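Local coordinates for putative gdp-fucose protein o-fucosyltransferase 1 (Caenorhabditis elegans, PDB 3ZY2) that belongs to the protein O-fucosyltransferase family of the GT-B clan of glycosyltransferases and holds bound guanosine-5'-diphosphate in a pocket, at residues Asp25-Val30 / Leu41-Phe46; Gly9-Cys14 / Leu31-Ala36; Ile57-Glu60 / Gln64-Thr67; Asn120-Tyr125 / Phe171-Ala176. All coordinates share one frame; numbering follows the deposited sequence.

Contact 1: residues Asp25-Val30 / Leu41-Phe46; sequences DQFLGV and LVLPNF
Phe27 and Val30, one turn apart on helix 20-37, face residues 41-46, from the end of strand 40-42 through the loop to the start of strand 46-48, with CA separations of 8.3 Å for Phe27 with Pro44 and 8.4 Å for Val30 with Leu41. Helix 20-37 and strand 40-42 are the last two members of the beta-alpha-beta unit 10-13, 20-37, 40-42 in the parallel sheet of one Rossmann-like half of the GT-B fold. The contact is wholly apolar and buried, and Phe27 carries most of it. Its CG lies anti to the backbone N (chi1 176°), which carries the ring off the helix toward the loop. Pro44 lies over one ring face, off centre, with CG 3.9 Å above the plane, and its CD closes to 3.6 Å from Phe27 CE1. Around the rim, close to the ring plane, come Leu41 CD2 and Leu43 CD2, the latter 4.0 Å from Phe27 CZ. Phe46 adds an offset edge-to-face pair: centroids 5.8 Å apart, planes at 81°, with Phe46 presenting its edge. Phe46 also makes an edge-to-face pair with Phe20 of the nucleotide pocket, and its side chain is about 9 Å from the bound guanosine-5'-diphosphate. At the strand end of the contact Leu41 divides its methyls: CD2 goes to Phe27, while CD1 meets Val30 CG1 at 3.9 Å.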
loop_
_atom_site.group_PDB
_atom_site.type_symbol
_atom_site.label_atom_id
_atom_site.label_comp_id
_atom_site.label_asym_id
_atom_site.label_seq_id
_atom_site.Cartn_x
_atom_site.Cartn_y
_atom_site.Cartn_z
ATOM N N ASP A 25 2.441 15.062 -10.374
ATOM C CA ASP A 25 3.193 15.114 -9.105
ATOM C C ASP A 25 3.967 13.802 -8.866
ATOM O O ASP A 25 5.168 13.817 -8.546
ATOM C CB ASP A 25 2.217 15.438 -7.969
ATOM C CG ASP A 25 2.873 16.159 -6.830
ATOM O OD1 ASP A 25 3.699 17.064 -7.088
ATOM O OD2 ASP A 25 2.567 15.816 -5.680
ATOM N N GLN A 26 3.301 12.674 -9.098
ATOM C CA GLN A 26 3.967 11.375 -8.930
ATOM C C GLN A 26 4.910 11.106 -10.103
ATOM O O GLN A 26 5.982 10.530 -9.918
ATOM C CB GLN A 26 2.932 10.251 -8.797
ATOM C CG GLN A 26 2.253 10.236 -7.435
ATOM C CD GLN A 26 1.580 8.906 -7.171
ATOM O OE1 GLN A 26 0.600 8.571 -7.820
ATOM N NE2 GLN A 26 2.113 8.135 -6.224
ATOM N N PHE A 27 4.555 11.551 -11.307
ATOM C CA PHE A 27 5.407 11.328 -12.494
ATOM C C PHE A 27 6.824 11.926 -12.334
ATOM O O PHE A 27 7.801 11.299 -12.710
ATOM C CB PHE A 27 4.668 11.873 -13.736
ATOM C CG PHE A 27 5.438 11.803 -15.000
ATOM C CD1 PHE A 27 6.117 10.653 -15.398
ATOM C CD2 PHE A 27 5.420 12.891 -15.864
ATOM C CE1 PHE A 27 6.823 10.623 -16.626
ATOM C CE2 PHE A 27 6.103 12.857 -17.089
ATOM C CZ PHE A 27 6.822 11.707 -17.456
ATOM N N LEU A 28 6.924 13.111 -11.724
ATOM C CA LEU A 28 8.248 13.703 -11.414
ATOM C C LEU A 28 9.093 12.745 -10.583
ATOM O O LEU A 28 10.281 12.560 -10.866
ATOM C CB LEU A 28 8.086 15.016 -10.655
ATOM C CG LEU A 28 7.304 16.092 -11.403
ATOM C CD1 LEU A 28 7.279 17.331 -10.507
ATOM C CD2 LEU A 28 7.909 16.385 -12.754
ATOM N N GLY A 29 8.495 12.162 -9.544
ATOM C CA GLY A 29 9.205 11.166 -8.712
ATOM C C GLY A 29 9.576 9.918 -9.483
ATOM O O GLY A 29 10.652 9.352 -9.301
ATOM N N VAL A 30 8.698 9.495 -10.390
ATOM C CA VAL A 30 9.011 8.311 -11.192
ATOM C C VAL A 30 10.163 8.554 -12.164
ATOM O O VAL A 30 11.018 7.688 -12.365
ATOM C CB VAL A 30 7.773 7.724 -11.924
ATOM C CG1 VAL A 30 8.192 6.462 -12.670
ATOM C CG2 VAL A 30 6.612 7.409 -10.954
ATOM N N LEU A 41 12.377 4.665 -19.059
ATOM C CA LEU A 41 11.002 4.850 -18.608
ATOM C C LEU A 41 10.048 4.882 -19.782
ATOM O O LEU A 41 10.209 5.698 -20.699
ATOM C CB LEU A 41 10.854 6.138 -17.800
ATOM C CG LEU A 41 9.446 6.391 -17.250
ATOM C CD1 LEU A 41 9.045 5.274 -16.268
ATOM C CD2 LEU A 41 9.372 7.779 -16.599
ATOM N N VAL A 42 9.044 4.005 -19.747
ATOM C CA VAL A 42 7.931 4.085 -20.673
ATOM C C VAL A 42 7.053 5.255 -20.237
ATOM O O VAL A 42 6.603 5.309 -19.092
ATOM C CB VAL A 42 7.085 2.783 -20.715
ATOM C CG1 VAL A 42 5.939 2.906 -21.745
ATOM C CG2 VAL A 42 7.989 1.547 -21.002
ATOM N N LEU A 43 6.850 6.206 -21.144
ATOM C CA LEU A 43 6.096 7.403 -20.788
ATOM C C LEU A 43 4.627 7.010 -20.553
ATOM O O LEU A 43 4.020 6.294 -21.362
ATOM C CB LEU A 43 6.259 8.466 -21.876
ATOM C CG LEU A 43 7.680 9.026 -22.001
ATOM C CD1 LEU A 43 7.864 9.721 -23.353
ATOM C CD2 LEU A 43 7.982 9.995 -20.862
ATOM N N PRO A 44 4.041 7.424 -19.409
ATOM C CA PRO A 44 2.700 6.969 -19.069
ATOM C C PRO A 44 1.633 7.598 -19.948
ATOM O O PRO A 44 1.822 8.715 -20.454
ATOM C CB PRO A 44 2.521 7.484 -17.640
ATOM C CG PRO A 44 3.353 8.729 -17.580
ATOM C CD PRO A 44 4.576 8.411 -18.450
ATOM N N ASN A 45 0.525 6.895 -20.145
ATOM C CA ASN A 45 -0.699 7.582 -20.560
ATOM C C ASN A 45 -1.220 8.310 -19.342
ATOM O O ASN A 45 -1.271 7.743 -18.222
ATOM C CB ASN A 45 -1.747 6.587 -21.017
ATOM C CG ASN A 45 -1.401 5.937 -22.344
ATOM O OD1 ASN A 45 -0.781 6.555 -23.239
ATOM N ND2 ASN A 45 -1.825 4.689 -22.492
ATOM N N PHE A 46 -1.569 9.577 -19.522
ATOM C CA PHE A 46 -2.312 10.269 -18.460
ATOM C C PHE A 46 -3.777 9.902 -18.498
ATOM O O PHE A 46 -4.224 9.280 -19.442
ATOM C CB PHE A 46 -2.089 11.785 -18.559
ATOM C CG PHE A 46 -0.664 12.173 -18.280
ATOM C CD1 PHE A 46 -0.217 12.197 -16.956
ATOM C CD2 PHE A 46 0.226 12.483 -19.319
ATOM C CE1 PHE A 46 1.123 12.544 -16.640
ATOM C CE2 PHE A 46 1.587 12.827 -18.998
ATOM C CZ PHE A 46 2.004 12.858 -17.665
#

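Contact 2: residues Gly9-Cys14 / Leu31-Ala36; sequences GYIVFC and LAFAKA
Ile11 meets Ala34 where strand 10-13 runs beneath helix 20-37, and their CA atoms, 6.9 Å apart, mark the nearest approach of the two backbones. The contact across the segments is apolar and rests on a single methyl. The Ile11 chain is extended at its outer torsion (chi2 158°), which holds CD1 out from the sheet against the helix. There CD1 lies 3.6 Å from Ala34 CA and 3.8 Å from Ala34 CB; with only a methyl on Ala34, the isoleucine reaches the helix backbone itself. The same CD1 approaches the Phe33 ring obliquely, 4.0 Å from CE2. Among aromatic interactions, Phe33 also forms an edge-to-face pair with Trp157. The strand itself is held by backbone hydrogen bonds: Ile11 with Thr40 and Val42, Tyr10 with Pro167 and Leu169. Further apolar contacts of Ile11 with Leu41 and Phe171 extend the buried layer over three strands. A helix laid on the parallel sheet between its first strand and its second is typical of the beta-alpha-beta crossover of Rossmann-like domains.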
loop_
_atom_site.group_PDB
_atom_site.type_symbol
_atom_site.label_atom_id
_atom_site.label_comp_id
_atom_site.label_asym_id
_atom_site.label_seq_id
_atom_site.Cartn_x
_atom_site.Cartn_y
_atom_site.Cartn_z
ATOM N N GLY A 9 16.867 -2.688 -19.412
ATOM C CA GLY A 9 15.439 -2.923 -19.266
ATOM C C GLY A 9 14.614 -1.659 -19.125
ATOM O O GLY A 9 15.109 -0.534 -19.351
ATOM N N TYR A 10 13.358 -1.865 -18.747
ATOM C CA TYR A 10 12.325 -0.816 -18.766
ATOM C C TYR A 10 11.540 -0.727 -17.472
ATOM O O TYR A 10 11.461 -1.685 -16.694
ATOM C CB TYR A 10 11.331 -1.065 -19.917
ATOM C CG TYR A 10 12.010 -1.004 -21.249
ATOM C CD1 TYR A 10 12.685 -2.128 -21.764
ATOM C CD2 TYR A 10 12.032 0.179 -21.990
ATOM C CE1 TYR A 10 13.343 -2.064 -22.981
ATOM C CE2 TYR A 10 12.691 0.241 -23.201
ATOM C CZ TYR A 10 13.341 -0.880 -23.688
ATOM O OH TYR A 10 13.978 -0.773 -24.897
ATOM N N ILE A 11 10.941 0.440 -17.260
ATOM C CA ILE A 11 9.938 0.640 -16.224
ATOM C C ILE A 11 8.676 1.136 -16.901
ATOM O O ILE A 11 8.750 2.050 -17.720
ATOM C CB ILE A 11 10.397 1.683 -15.175
ATOM C CG1 ILE A 11 11.544 1.144 -14.331
ATOM C CG2 ILE A 11 9.242 2.121 -14.262
ATOM C CD1 ILE A 11 12.369 2.256 -13.696
ATOM N N VAL A 12 7.540 0.554 -16.544
ATOM C CA VAL A 12 6.228 1.029 -17.028
ATOM C C VAL A 12 5.306 1.118 -15.826
ATOM O O VAL A 12 5.413 0.304 -14.892
ATOM C CB VAL A 12 5.645 0.127 -18.164
ATOM C CG1 VAL A 12 5.411 -1.322 -17.698
ATOM C CG2 VAL A 12 4.363 0.748 -18.744
ATOM N N PHE A 13 4.445 2.129 -15.803
ATOM C CA PHE A 13 3.577 2.332 -14.636
ATOM C C PHE A 13 2.292 3.023 -15.016
ATOM O O PHE A 13 2.211 3.684 -16.074
ATOM C CB PHE A 13 4.300 3.134 -13.522
ATOM C CG PHE A 13 4.328 4.624 -13.771
ATOM C CD1 PHE A 13 5.184 5.168 -14.725
ATOM C CD2 PHE A 13 3.463 5.468 -13.052
ATOM C CE1 PHE A 13 5.182 6.552 -14.974
ATOM C CE2 PHE A 13 3.448 6.861 -13.301
ATOM C CZ PHE A 13 4.312 7.386 -14.256
ATOM N N CYS A 14 1.305 2.864 -14.140
ATOM C CA CYS A 14 0.055 3.612 -14.202
ATOM C C CYS A 14 0.099 4.790 -13.236
ATOM O O CYS A 14 0.355 4.574 -12.038
ATOM C CB CYS A 14 -1.131 2.735 -13.817
ATOM S SG CYS A 14 -2.677 3.672 -13.951
ATOM N N LEU A 31 10.208 9.743 -12.750
ATOM C CA LEU A 31 11.325 10.106 -13.614
ATOM C C LEU A 31 12.653 9.974 -12.862
ATOM O O LEU A 31 13.598 9.385 -13.394
ATOM C CB LEU A 31 11.137 11.522 -14.141
ATOM C CG LEU A 31 10.185 11.626 -15.343
ATOM C CD1 LEU A 31 9.650 13.040 -15.488
ATOM C CD2 LEU A 31 10.859 11.214 -16.638
ATOM N N ALA A 32 12.691 10.496 -11.634
ATOM C CA ALA A 32 13.906 10.419 -10.799
ATOM C C ALA A 32 14.264 8.961 -10.484
ATOM O O ALA A 32 15.447 8.557 -10.549
ATOM C CB ALA A 32 13.722 11.225 -9.545
ATOM N N PHE A 33 13.237 8.173 -10.155
ATOM C CA PHE A 33 13.402 6.748 -9.870
ATOM C C PHE A 33 14.002 5.979 -11.053
ATOM O O PHE A 33 14.950 5.195 -10.875
ATOM C CB PHE A 33 12.040 6.186 -9.457
ATOM C CG PHE A 33 12.024 4.687 -9.206
ATOM C CD1 PHE A 33 12.626 4.153 -8.070
ATOM C CD2 PHE A 33 11.354 3.825 -10.072
ATOM C CE1 PHE A 33 12.585 2.775 -7.819
ATOM C CE2 PHE A 33 11.311 2.432 -9.819
ATOM C CZ PHE A 33 11.919 1.926 -8.689
ATOM N N ALA A 34 13.477 6.212 -12.261
ATOM C CA ALA A 34 13.959 5.532 -13.470
ATOM C C ALA A 34 15.414 5.888 -13.751
ATOM O O ALA A 34 16.210 5.016 -14.101
ATOM C CB ALA A 34 13.084 5.864 -14.683
ATOM N N LYS A 35 15.765 7.164 -13.591
ATOM C CA LYS A 35 17.134 7.605 -13.831
ATOM C C LYS A 35 18.062 6.924 -12.834
ATOM O O LYS A 35 19.145 6.448 -13.216
ATOM C CB LYS A 35 17.252 9.128 -13.736
ATOM C CG LYS A 35 18.661 9.661 -14.111
ATOM C CD LYS A 35 18.673 11.169 -14.054
ATOM C CE LYS A 35 19.930 11.755 -14.689
ATOM N NZ LYS A 35 19.685 13.173 -15.070
ATOM N N ALA A 36 17.630 6.856 -11.575
ATOM C CA ALA A 36 18.465 6.230 -10.530
ATOM C C ALA A 36 18.662 4.736 -10.777
ATOM O O ALA A 36 19.764 4.214 -10.537
ATOM C CB ALA A 36 17.881 6.485 -9.152
#

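Contact 3: residues Ile57-Glu60 / Gln64-Thr67; sequences IPFE and QVGT
Phe59 turns the edge of its ring to the backbone at Gln64 and Val65, the more buried part of this contact and the one where more atoms meet. Phe59 CE1 stands 4.0 Å from both Gln64 O and Val65 N, each of them near the ring plane, so the ring abuts the peptide link edge-on. A first torsion of 171° places the Phe59 ring opposite its own backbone N and extends it toward the second segment. Beside this, Val65 CG2 touches two residues, 4.0 Å from Phe59 CD1 and 3.9 Å from Glu60 CB, while the phenylalanine and valine side chains slant across one another. Two short helical elements meet here: a weakly bonded turn at 59-62 and helix 65-68, with Gln64 in the N-cap position of the latter. Thr67 N returns to Gln64 O only by a weak bond of 3.3 Å. Phe59 also packs on Leu43 and Phe46, and Ile57 pairs through its backbone with Phe46 in the antiparallel two-stranded sheet. The solvent side involves fewer atoms. Glu60, Gln64 and Val65 are all partly exposed, and the chain of Glu60 bends at chi2 (-93°), with only its CB joining the contact. The CB of Gln64 points away from residues 57-60, and its NE2 is hydrogen-bonded to Trp193 O.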
loop_
_atom_site.group_PDB
_atom_site.type_symbol
_atom_site.label_atom_id
_atom_site.label_comp_id
_atom_site.label_asym_id
_atom_site.label_seq_id
_atom_site.Cartn_x
_atom_site.Cartn_y
_atom_site.Cartn_z
ATOM N N ILE A 57 -4.681 9.374 -22.181
ATOM C CA ILE A 57 -4.131 10.411 -23.036
ATOM C C ILE A 57 -2.637 10.148 -23.248
ATOM O O ILE A 57 -1.904 10.036 -22.291
ATOM C CB ILE A 57 -4.322 11.808 -22.363
ATOM C CG1 ILE A 57 -5.765 12.035 -21.847
ATOM C CG2 ILE A 57 -3.809 12.920 -23.283
ATOM C CD1 ILE A 57 -6.904 11.990 -22.891
ATOM N N PRO A 58 -2.189 10.011 -24.510
ATOM C CA PRO A 58 -0.754 9.758 -24.676
ATOM C C PRO A 58 0.093 10.927 -24.160
ATOM O O PRO A 58 -0.289 12.114 -24.324
ATOM C CB PRO A 58 -0.583 9.621 -26.196
ATOM C CG PRO A 58 -1.953 9.258 -26.708
ATOM C CD PRO A 58 -2.916 9.960 -25.783
ATOM N N PHE A 59 1.232 10.585 -23.557
ATOM C CA PHE A 59 2.157 11.581 -23.031
ATOM C C PHE A 59 2.431 12.688 -24.051
ATOM O O PHE A 59 2.355 13.870 -23.721
ATOM C CB PHE A 59 3.474 10.911 -22.624
ATOM C CG PHE A 59 4.573 11.892 -22.258
ATOM C CD1 PHE A 59 5.404 12.432 -23.243
ATOM C CD2 PHE A 59 4.767 12.286 -20.923
ATOM C CE1 PHE A 59 6.428 13.365 -22.893
ATOM C CE2 PHE A 59 5.784 13.198 -20.578
ATOM C CZ PHE A 59 6.598 13.733 -21.562
ATOM N N GLU A 60 2.747 12.296 -25.286
ATOM C CA GLU A 60 3.184 13.243 -26.322
ATOM C C GLU A 60 2.065 14.155 -26.858
ATOM O O GLU A 60 2.344 15.133 -27.550
ATOM C CB GLU A 60 3.861 12.497 -27.490
ATOM C CG GLU A 60 2.950 11.528 -28.206
ATOM C CD GLU A 60 3.025 10.105 -27.665
ATOM O OE1 GLU A 60 3.320 9.902 -26.454
ATOM O OE2 GLU A 60 2.763 9.177 -28.480
ATOM N N GLN A 64 6.433 17.360 -24.647
ATOM C CA GLN A 64 7.410 17.059 -25.723
ATOM C C GLN A 64 8.369 15.959 -25.296
ATOM O O GLN A 64 9.053 16.082 -24.297
ATOM C CB GLN A 64 8.178 18.325 -26.147
ATOM C CG GLN A 64 7.256 19.344 -26.765
ATOM C CD GLN A 64 7.960 20.548 -27.327
ATOM O OE1 GLN A 64 9.099 20.468 -27.803
ATOM N NE2 GLN A 64 7.281 21.700 -27.264
ATOM N N VAL A 65 8.400 14.871 -26.068
ATOM C CA VAL A 65 9.295 13.756 -25.779
ATOM C C VAL A 65 10.760 14.202 -25.785
ATOM O O VAL A 65 11.528 13.829 -24.892
ATOM C CB VAL A 65 9.058 12.585 -26.748
ATOM C CG1 VAL A 65 10.108 11.484 -26.524
ATOM C CG2 VAL A 65 7.643 12.036 -26.577
ATOM N N GLY A 66 11.141 15.032 -26.759
ATOM C CA GLY A 66 12.515 15.529 -26.847
ATOM C C GLY A 66 13.022 16.197 -25.584
ATOM O O GLY A 66 14.180 16.004 -25.188
ATOM N N THR A 67 12.150 16.948 -24.925
ATOM C CA THR A 67 12.541 17.677 -23.737
ATOM C C THR A 67 12.693 16.772 -22.510
ATOM O O THR A 67 13.664 16.890 -21.776
ATOM C CB THR A 67 11.586 18.843 -23.475
ATOM O OG1 THR A 67 11.581 19.701 -24.635
ATOM C CG2 THR A 67 12.066 19.660 -22.290
#

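Contact 4: residues Asn120-Tyr125 / Phe171-Ala176; sequences NPFGPY and FSSAPA
Phe122 sets the edge of its ring against Ser172 and Ser173, with both serine OG atoms near the ring plane; in the second segment the Phe171 ring has Pro175 CG 3.7 Å above the centre of one face. The contact joins the first turn of helix 122-128, whose N-cap position is Pro121, to the loop leaving strand 168-171 of the parallel sheet in this Rossmann-like half of the GT-B fold. The peptide before Pro121 is cis, and Tyr125 N bonds back to Pro121 O at 2.9 Å to start the helix. Phe122 and Ser172 are the closest pair of backbones, at 6.7 Å between CA atoms. With CG opposite the carbonyl carbon and beside the backbone N (chi1 -56°), the Phe122 ring end comes nearer the serines than its CB direction would suggest. Ser172 OG is 3.6 Å from Phe122 CD1, and Ser172 O is 3.7 Å from Phe122 CE1. The buried Ser172 OG is satisfied elsewhere, by hydrogen bonds with Ser116 O and Trp126 NE1, which hold it beside the ring. Phe122 also packs on Cys16 and on Gln103 of the second subunit, so this edge of the domain reaches the subunit boundary. The more exposed Ser173 touches lightly, its OG 4.1 Å from Phe122 CE1.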
loop_
_atom_site.group_PDB
_atom_site.type_symbol
_atom_site.label_atom_id
_atom_site.label_comp_id
_atom_site.label_asym_id
_atom_site.label_seq_id
_atom_site.Cartn_x
_atom_site.Cartn_y
_atom_site.Cartn_z
ATOM N N ASN A 120 -10.863 1.033 -10.782
ATOM C CA ASN A 120 -10.714 2.042 -11.823
ATOM C C ASN A 120 -9.825 3.147 -11.248
ATOM O O ASN A 120 -10.087 3.633 -10.140
ATOM C CB ASN A 120 -12.103 2.582 -12.186
ATOM C CG ASN A 120 -12.182 3.157 -13.607
ATOM O OD1 ASN A 120 -11.427 4.052 -13.981
ATOM N ND2 ASN A 120 -13.151 2.667 -14.381
ATOM N N PRO A 121 -8.796 3.593 -11.994
ATOM C CA PRO A 121 -8.474 3.349 -13.406
ATOM C C PRO A 121 -7.544 2.174 -13.675
ATOM O O PRO A 121 -7.109 2.015 -14.799
ATOM C CB PRO A 121 -7.775 4.646 -13.820
ATOM C CG PRO A 121 -7.047 5.063 -12.565
ATOM C CD PRO A 121 -7.966 4.680 -11.431
ATOM N N PHE A 122 -7.269 1.359 -12.658
ATOM C CA PHE A 122 -6.320 0.247 -12.762
ATOM C C PHE A 122 -6.647 -0.704 -13.924
ATOM O O PHE A 122 -5.791 -0.963 -14.782
ATOM C CB PHE A 122 -6.262 -0.513 -11.420
ATOM C CG PHE A 122 -5.919 0.368 -10.259
ATOM C CD1 PHE A 122 -4.590 0.678 -9.987
ATOM C CD2 PHE A 122 -6.929 0.911 -9.455
ATOM C CE1 PHE A 122 -4.259 1.495 -8.928
ATOM C CE2 PHE A 122 -6.604 1.749 -8.385
ATOM C CZ PHE A 122 -5.270 2.037 -8.123
ATOM N N GLY A 123 -7.874 -1.215 -13.936
ATOM C CA GLY A 123 -8.390 -2.041 -15.031
ATOM C C GLY A 123 -8.267 -1.404 -16.407
ATOM O O GLY A 123 -7.526 -1.927 -17.242
ATOM N N PRO A 124 -8.990 -0.287 -16.652
ATOM C CA PRO A 124 -8.967 0.369 -17.970
ATOM C C PRO A 124 -7.570 0.773 -18.464
ATOM O O PRO A 124 -7.307 0.674 -19.668
ATOM C CB PRO A 124 -9.872 1.595 -17.775
ATOM C CG PRO A 124 -10.822 1.161 -16.690
ATOM C CD PRO A 124 -9.982 0.347 -15.760
ATOM N N TYR A 125 -6.679 1.196 -17.563
ATOM C CA TYR A 125 -5.314 1.564 -17.951
ATOM C C TYR A 125 -4.552 0.415 -18.595
ATOM O O TYR A 125 -4.030 0.541 -19.717
ATOM C CB TYR A 125 -4.532 2.091 -16.760
ATOM C CG TYR A 125 -3.205 2.671 -17.149
ATOM C CD1 TYR A 125 -3.100 4.024 -17.462
ATOM C CD2 TYR A 125 -2.049 1.883 -17.177
ATOM C CE1 TYR A 125 -1.898 4.581 -17.821
ATOM C CE2 TYR A 125 -0.818 2.441 -17.514
ATOM C CZ TYR A 125 -0.757 3.789 -17.849
ATOM O OH TYR A 125 0.447 4.362 -18.165
ATOM N N PHE A 171 4.535 -1.308 -12.610
ATOM C CA PHE A 171 3.931 -0.850 -11.354
ATOM C C PHE A 171 2.496 -0.345 -11.579
ATOM O O PHE A 171 2.275 0.578 -12.376
ATOM C CB PHE A 171 4.755 0.306 -10.774
ATOM C CG PHE A 171 6.200 -0.015 -10.499
ATOM C CD1 PHE A 171 7.182 0.158 -11.490
ATOM C CD2 PHE A 171 6.612 -0.409 -9.220
ATOM C CE1 PHE A 171 8.514 -0.095 -11.225
ATOM C CE2 PHE A 171 7.941 -0.657 -8.958
ATOM C CZ PHE A 171 8.897 -0.528 -9.946
ATOM N N SER A 172 1.516 -0.911 -10.885
ATOM C CA SER A 172 0.154 -0.393 -11.032
ATOM C C SER A 172 -0.053 0.867 -10.207
ATOM O O SER A 172 -0.961 1.654 -10.484
ATOM C CB SER A 172 -0.922 -1.435 -10.713
ATOM O OG SER A 172 -2.051 -1.242 -11.563
ATOM N N SER A 173 0.811 1.075 -9.220
ATOM C CA SER A 173 0.870 2.354 -8.536
ATOM C C SER A 173 2.230 2.993 -8.760
ATOM O O SER A 173 3.256 2.337 -8.639
ATOM C CB SER A 173 0.615 2.185 -7.047
ATOM O OG SER A 173 -0.766 1.989 -6.819
ATOM N N ALA A 174 2.224 4.289 -9.043
ATOM C CA ALA A 174 3.462 4.998 -9.352
ATOM C C ALA A 174 4.481 4.799 -8.232
ATOM O O ALA A 174 4.153 5.053 -7.061
ATOM C CB ALA A 174 3.164 6.479 -9.553
ATOM N N PRO A 175 5.722 4.373 -8.575
ATOM C CA PRO A 175 6.743 4.173 -7.541
ATOM C C PRO A 175 7.396 5.496 -7.143
ATOM O O PRO A 175 8.605 5.720 -7.370
ATOM C CB PRO A 175 7.748 3.219 -8.211
ATOM C CG PRO A 175 7.614 3.492 -9.651
ATOM C CD PRO A 175 6.155 3.826 -9.878
ATOM N N ALA A 176 6.576 6.361 -6.555
ATOM C CA ALA A 176 6.981 7.728 -6.224
ATOM C C ALA A 176 6.158 8.244 -5.064
ATOM O O ALA A 176 4.999 7.880 -4.918
ATOM C CB ALA A 176 6.758 8.640 -7.413
#

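How the contacts relate
Contacts 1 and 2 lie in the buried interior and share helix 20-37, which packs on neighbouring strands of the parallel sheet; Val42 N to Ile11 O, 2.8 Å, ties those strands together. Both are purely apolar, contact 1 built around an aromatic ring and contact 2 around one methyl. Contacts 3 and 4 are only partly buried and set ring edges against polar backbone or hydroxyl atoms. Each still reaches inward to contact 1: Phe59 CE2 lies 3.5 Å from Phe27 CE2, and Gln26 NE2 is 3.2 Å from Ala176 O. Contacts 3 and 4 do not touch each other, their centres being about 19 Å apart, and of the four only contact 4 meets the second subunit.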